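Local coordinates for orphan protein TM0875 (Thermotoga maritima, PDB 1O22) that is of unknown function, an orphan protein that adopts a new fold and assembles here as a pair of subunits, at residues P73-P82 / N99-L108. Residues are numbered along the deposited sequence; the frame is centred on the assembly and turned at random.
Sequences PSFAIKALTP and NVFVEEIDYL
Lys-78 and Glu-104 face each other as a hydrogen-bonded pair in the antiparallel ladder of strands 75-81 and 100-107. Backbone bonds also join Ala-76 with Asp-106 and Leu-80 with Phe-101. Between these pairs lies a classic beta bulge: Lys-78 O takes Glu-103 N at 2.8 Å and, weakly, Glu-104 N at 3.4 Å, so two glutamates confront one lysine.

In the salt bridge, Lys-78 NZ meets Glu-104 OE1 at 2.8 Å from above the carboxylate plane. The lysine chain, bent at chi3 (-148°), lays CD and CE over the same carboxylate, whose OE2 pairs with Lys-124 of the second subunit. An alanine in place of Glu-104 would probably leave both lysines without this shared counter-charge. A water bridges Ala-76 O and Asp-106 OD2.

Among the apolar groups, the Phe-75 and Tyr-107 rings meet obliquely, centroids 4.8 Å apart and planes at 40°. Branched Ile-77 and Val-102 suit a strand and touch through CG2 and CG1 at 3.9 Å, while the Leu-80 side chain lies alongside that of Phe-101, touching it through CD1 and CD2.

Strand 75-81 ends the sheet within its chain, yet a further antiparallel ladder with the second subunit carries the sheet across the interface; strand pair and interface thus share hydrogen bonding and charge.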
ATOM      1  N   PRO A  73      10.721  17.108   0.130  1.00 20.93           N
ATOM      2  CA  PRO A  73       9.432  17.152  -0.538  1.00 20.97           C
ATOM      3  C   PRO A  73       8.327  17.644   0.404  1.00 20.13           C
ATOM      4  O   PRO A  73       8.352  17.426   1.595  1.00 19.60           O
ATOM      5  CB  PRO A  73       9.202  15.680  -0.921  1.00 22.27           C
ATOM      6  CG  PRO A  73      10.008  14.884   0.020  1.00 22.14           C
ATOM      7  CD  PRO A  73      11.161  15.730   0.432  1.00 23.23           C
ATOM      8  N   SER A  74       7.380  18.365  -0.149  1.00 22.16           N
ATOM      9  CA  SER A  74       6.121  18.622   0.511  1.00 20.77           C
ATOM     10  C   SER A  74       4.962  17.811  -0.018  1.00 20.26           C
ATOM     11  O   SER A  74       4.011  17.629   0.712  1.00 18.82           O
ATOM     12  CB  SER A  74       5.770  20.103   0.403  1.00 19.65           C
ATOM     13  OG  SER A  74       6.696  20.859   1.135  1.00 27.94           O
ATOM     14  N   PHE A  75       4.975  17.405  -1.293  1.00 19.65           N
ATOM     15  CA  PHE A  75       3.877  16.571  -1.847  1.00 18.25           C
ATOM     16  C   PHE A  75       4.434  15.387  -2.619  1.00 18.84           C
ATOM     17  O   PHE A  75       5.506  15.479  -3.158  1.00 17.42           O
ATOM     18  CB  PHE A  75       2.972  17.344  -2.786  1.00 19.77           C
ATOM     19  CG  PHE A  75       2.261  18.431  -2.144  1.00 17.63           C
ATOM     20  CD1 PHE A  75       0.996  18.219  -1.572  1.00 17.81           C
ATOM     21  CD2 PHE A  75       2.858  19.695  -2.068  1.00 22.03           C
ATOM     22  CE1 PHE A  75       0.319  19.268  -0.961  1.00 29.78           C
ATOM     23  CE2 PHE A  75       2.198  20.725  -1.458  1.00 23.33           C
ATOM     24  CZ  PHE A  75       0.930  20.528  -0.899  1.00 25.52           C
ATOM     25  N   ALA A  76       3.721  14.261  -2.571  1.00 18.90           N
ATOM     26  CA  ALA A  76       4.001  13.093  -3.375  1.00 20.67           C
ATOM     27  C   ALA A  76       2.911  13.054  -4.450  1.00 21.23           C
ATOM     28  O   ALA A  76       1.725  13.208  -4.142  1.00 22.33           O
ATOM     29  CB  ALA A  76       3.963  11.849  -2.524  1.00 20.76           C
ATOM     30  N   ILE A  77       3.323  12.947  -5.705  1.00 19.82           N
ATOM     31  CA  ILE A  77       2.414  12.892  -6.846  1.00 18.79           C
ATOM     32  C   ILE A  77       2.478  11.488  -7.476  1.00 21.58           C
ATOM     33  O   ILE A  77       3.570  10.973  -7.754  1.00 19.46           O
ATOM     34  CB  ILE A  77       2.828  13.937  -7.869  1.00 19.27           C
ATOM     35  CG1 ILE A  77       2.893  15.325  -7.223  1.00 21.89           C
ATOM     36  CG2 ILE A  77       1.851  13.946  -9.051  1.00 21.16           C
ATOM     37  CD1 ILE A  77       3.607  16.333  -8.053  1.00 26.50           C
ATOM     38  N   LYS A  78       1.333  10.839  -7.647  1.00 21.50           N
ATOM     39  CA  LYS A  78       1.258   9.664  -8.540  1.00 22.54           C
ATOM     40  C   LYS A  78       0.800  10.122  -9.905  1.00 20.82           C
ATOM     41  O   LYS A  78      -0.288  10.660 -10.060  1.00 21.50           O
ATOM     42  CB  LYS A  78       0.328   8.597  -7.989  1.00 24.82           C
ATOM     43  CG  LYS A  78       0.873   7.972  -6.688  1.00 37.75           C
ATOM     44  CD  LYS A  78      -0.113   6.989  -6.062  1.00 45.26           C
ATOM     45  CE  LYS A  78       0.022   6.985  -4.542  1.00 49.23           C
ATOM     46  NZ  LYS A  78      -0.896   6.004  -3.911  1.00 50.16           N
ATOM     47  N   ALA A  79       1.686   9.988 -10.865  1.00 18.36           N
ATOM     48  CA  ALA A  79       1.429  10.353 -12.253  1.00 21.45           C
ATOM     49  C   ALA A  79       1.458   9.097 -13.137  1.00 20.62           C
ATOM     50  O   ALA A  79       2.184   8.154 -12.870  1.00 24.08           O
ATOM     51  CB  ALA A  79       2.494  11.326 -12.709  1.00 19.36           C
ATOM     52  N   LEU A  80       0.739   9.098 -14.231  1.00 18.66           N
ATOM     53  CA  LEU A  80       0.811   7.973 -15.167  1.00 15.53           C
ATOM     54  C   LEU A  80       1.232   8.526 -16.524  1.00 14.13           C
ATOM     55  O   LEU A  80       0.795   9.591 -16.941  1.00 16.02           O
ATOM     56  CB  LEU A  80      -0.566   7.291 -15.272  1.00 17.44           C
ATOM     57  CG  LEU A  80      -1.278   6.884 -13.985  1.00 22.76           C
ATOM     58  CD1 LEU A  80      -2.753   6.743 -14.176  1.00 31.47           C
ATOM     59  CD2 LEU A  80      -0.690   5.556 -13.505  1.00 29.80           C
ATOM     60  N   THR A  81       2.066   7.784 -17.219  1.00 14.28           N
ATOM     61  CA  THR A  81       2.425   8.088 -18.583  1.00 14.42           C
ATOM     62  C   THR A  81       2.025   6.980 -19.564  1.00 12.72           C
ATOM     63  O   THR A  81       2.167   5.821 -19.237  1.00 13.15           O
ATOM     64  CB  THR A  81       3.955   8.371 -18.600  1.00 11.97           C
ATOM     65  OG1 THR A  81       4.367   8.557 -19.941  1.00 13.98           O
ATOM     66  CG2 THR A  81       4.738   7.198 -18.073  1.00 17.33           C
ATOM     67  N   PRO A  82       1.542   7.333 -20.763  1.00 14.66           N
ATOM     68  CA  PRO A  82       1.274   6.371 -21.831  1.00 15.58           C
ATOM     69  C   PRO A  82       2.482   5.985 -22.641  1.00 15.59           C
ATOM     70  O   PRO A  82       2.324   5.148 -23.517  1.00 11.09           O
ATOM     71  CB  PRO A  82       0.302   7.133 -22.745  1.00 16.24           C
ATOM     72  CG  PRO A  82       0.609   8.566 -22.517  1.00 15.25           C
ATOM     73  CD  PRO A  82       1.145   8.694 -21.167  1.00 18.20           C
ATOM     74  N   ASN A  99       3.439  15.901 -20.110  1.00 31.28           N
ATOM     75  CA  ASN A  99       2.206  15.217 -20.494  1.00 29.98           C
ATOM     76  C   ASN A  99       1.950  13.930 -19.683  1.00 28.56           C
ATOM     77  O   ASN A  99       1.879  12.807 -20.217  1.00 28.72           O
ATOM     78  CB  ASN A  99       2.186  14.923 -21.994  1.00 32.47           C
ATOM     79  CG  ASN A  99       0.791  14.573 -22.496  1.00 36.72           C
ATOM     80  OD1 ASN A  99      -0.162  15.309 -22.231  1.00 36.61           O
ATOM     81  ND2 ASN A  99       0.659  13.430 -23.180  1.00 36.09           N
ATOM     82  N   VAL A 100       1.806  14.111 -18.377  1.00 24.93           N
ATOM     83  CA  VAL A 100       1.472  13.008 -17.513  1.00 21.33           C
ATOM     84  C   VAL A 100       0.113  13.232 -16.902  1.00 22.69           C
ATOM     85  O   VAL A 100      -0.330  14.369 -16.746  1.00 25.29           O
ATOM     86  CB  VAL A 100       2.586  12.760 -16.463  1.00 18.38           C
ATOM     87  CG1 VAL A 100       3.808  12.188 -17.144  1.00 20.87           C
ATOM     88  CG2 VAL A 100       2.956  13.998 -15.732  1.00 21.33           C
ATOM     89  N   PHE A 101      -0.566  12.138 -16.593  1.00 21.50           N
ATOM     90  CA  PHE A 101      -1.826  12.158 -15.888  1.00 20.94           C
ATOM     91  C   PHE A 101      -1.609  12.095 -14.372  1.00 23.05           C
ATOM     92  O   PHE A 101      -1.083  11.120 -13.854  1.00 20.54           O
ATOM     93  CB  PHE A 101      -2.688  11.002 -16.359  1.00 17.81           C
ATOM     94  CG  PHE A 101      -4.063  10.994 -15.786  1.00 20.86           C
ATOM     95  CD1 PHE A 101      -5.061  11.706 -16.386  1.00 24.94           C
ATOM     96  CD2 PHE A 101      -4.356  10.243 -14.660  1.00 32.09           C
ATOM     97  CE1 PHE A 101      -6.353  11.689 -15.888  1.00 33.11           C
ATOM     98  CE2 PHE A 101      -5.644  10.210 -14.147  1.00 35.24           C
ATOM     99  CZ  PHE A 101      -6.649  10.937 -14.767  1.00 31.95           C
ATOM    100  N   VAL A 102      -2.040  13.140 -13.662  1.00 22.20           N
ATOM    101  CA  VAL A 102      -1.986  13.149 -12.207  1.00 20.37           C
ATOM    102  C   VAL A 102      -3.132  12.421 -11.585  1.00 22.05           C
ATOM    103  O   VAL A 102      -4.265  12.821 -11.708  1.00 25.00           O
ATOM    104  CB  VAL A 102      -1.960  14.558 -11.672  1.00 23.81           C
ATOM    105  CG1 VAL A 102      -1.893  14.542 -10.106  1.00 25.12           C
ATOM    106  CG2 VAL A 102      -0.820  15.311 -12.266  1.00 27.30           C
ATOM    107  N   GLU A 103      -2.845  11.336 -10.903  1.00 24.39           N
ATOM    108  CA  GLU A 103      -3.882  10.490 -10.351  1.00 28.12           C
ATOM    109  C   GLU A 103      -4.123  10.745  -8.850  1.00 29.23           C
ATOM    110  O   GLU A 103      -5.256  10.681  -8.369  1.00 30.72           O
ATOM    111  CB  GLU A 103      -3.469   9.044 -10.568  1.00 26.66           C
ATOM    112  CG  GLU A 103      -4.561   8.063 -10.229  1.00 41.28           C
ATOM    113  CD  GLU A 103      -4.048   6.661 -10.269  1.00 48.63           C
ATOM    114  OE1 GLU A 103      -2.956   6.420  -9.710  1.00 53.26           O
ATOM    115  OE2 GLU A 103      -4.729   5.819 -10.869  1.00 50.89           O
ATOM    116  N   GLU A 104      -3.049  11.002  -8.117  1.00 28.15           N
ATOM    117  CA  GLU A 104      -3.108  11.212  -6.665  1.00 28.20           C
ATOM    118  C   GLU A 104      -2.057  12.257  -6.246  1.00 24.71           C
ATOM    119  O   GLU A 104      -0.960  12.330  -6.818  1.00 23.05           O
ATOM    120  CB  GLU A 104      -2.875   9.883  -5.892  1.00 31.99           C
ATOM    121  CG  GLU A 104      -3.794   8.723  -6.303  1.00 40.84           C
ATOM    122  CD  GLU A 104      -3.709   7.493  -5.388  1.00 54.08           C
ATOM    123  OE1 GLU A 104      -3.160   7.601  -4.264  1.00 52.05           O
ATOM    124  OE2 GLU A 104      -4.214   6.407  -5.792  1.00 56.93           O
ATOM    125  N   ILE A 105      -2.405  13.063  -5.246  1.00 24.23           N
ATOM    126  CA  ILE A 105      -1.476  13.994  -4.588  1.00 21.33           C
ATOM    127  C   ILE A 105      -1.607  13.749  -3.086  1.00 21.55           C
ATOM    128  O   ILE A 105      -2.715  13.656  -2.575  1.00 22.91           O
ATOM    129  CB  ILE A 105      -1.867  15.427  -4.940  1.00 22.18           C
ATOM    130  CG1 ILE A 105      -1.951  15.631  -6.455  1.00 26.37           C
ATOM    131  CG2 ILE A 105      -0.917  16.474  -4.322  1.00 24.44           C
ATOM    132  CD1 ILE A 105      -2.891  16.795  -6.808  1.00 27.76           C
ATOM    133  N   ASP A 106      -0.493  13.625  -2.388  1.00 19.58           N
ATOM    134  CA  ASP A 106      -0.480  13.444  -0.942  1.00 23.15           C
ATOM    135  C   ASP A 106       0.423  14.471  -0.341  1.00 22.27           C
ATOM    136  O   ASP A 106       1.551  14.627  -0.799  1.00 22.67           O
ATOM    137  CB  ASP A 106       0.060  12.067  -0.585  1.00 22.01           C
ATOM    138  CG  ASP A 106      -1.004  11.007  -0.705  1.00 36.82           C
ATOM    139  OD1 ASP A 106      -1.826  10.909   0.230  1.00 45.79           O
ATOM    140  OD2 ASP A 106      -1.116  10.261  -1.703  1.00 40.32           O
ATOM    141  N   TYR A 107      -0.067  15.159   0.679  1.00 21.36           N
ATOM    142  CA  TYR A 107       0.716  16.167   1.404  1.00 25.44           C
ATOM    143  C   TYR A 107       1.516  15.417   2.459  1.00 23.87           C
ATOM    144  O   TYR A 107       1.007  14.504   3.056  1.00 27.15           O
ATOM    145  CB  TYR A 107      -0.225  17.191   2.059  1.00 28.22           C
ATOM    146  CG  TYR A 107       0.485  18.388   2.680  1.00 28.22           C
ATOM    147  CD1 TYR A 107       1.460  19.089   1.982  1.00 36.96           C
ATOM    148  CD2 TYR A 107       0.177  18.814   3.957  1.00 36.40           C
ATOM    149  CE1 TYR A 107       2.111  20.186   2.546  1.00 44.16           C
ATOM    150  CE2 TYR A 107       0.826  19.910   4.531  1.00 40.02           C
ATOM    151  CZ  TYR A 107       1.780  20.591   3.818  1.00 42.12           C
ATOM    152  OH  TYR A 107       2.427  21.674   4.377  1.00 46.50           O
ATOM    153  N   LEU A 108       2.798  15.705   2.612  1.00 20.86           N
ATOM    154  CA  LEU A 108       3.583  14.984   3.606  1.00 20.19           C
ATOM    155  C   LEU A 108       3.397  15.655   4.964  1.00 18.63           C
ATOM    156  O   LEU A 108       3.370  16.873   5.032  1.00 21.33           O
ATOM    157  CB  LEU A 108       5.070  14.971   3.214  1.00 23.83           C
ATOM    158  CG  LEU A 108       5.405  13.881   2.178  1.00 23.26           C
ATOM    159  CD1 LEU A 108       4.951  14.226   0.829  1.00 25.03           C
ATOM    160  CD2 LEU A 108       6.903  13.628   2.205  1.00 25.15           C
TER
HETATM  161  O   HOH W   1       0.568  10.366  -3.817  1.00 32.84           O
HETATM  162  O   HOH W   2       3.862  11.325 -21.089  1.00 40.91           O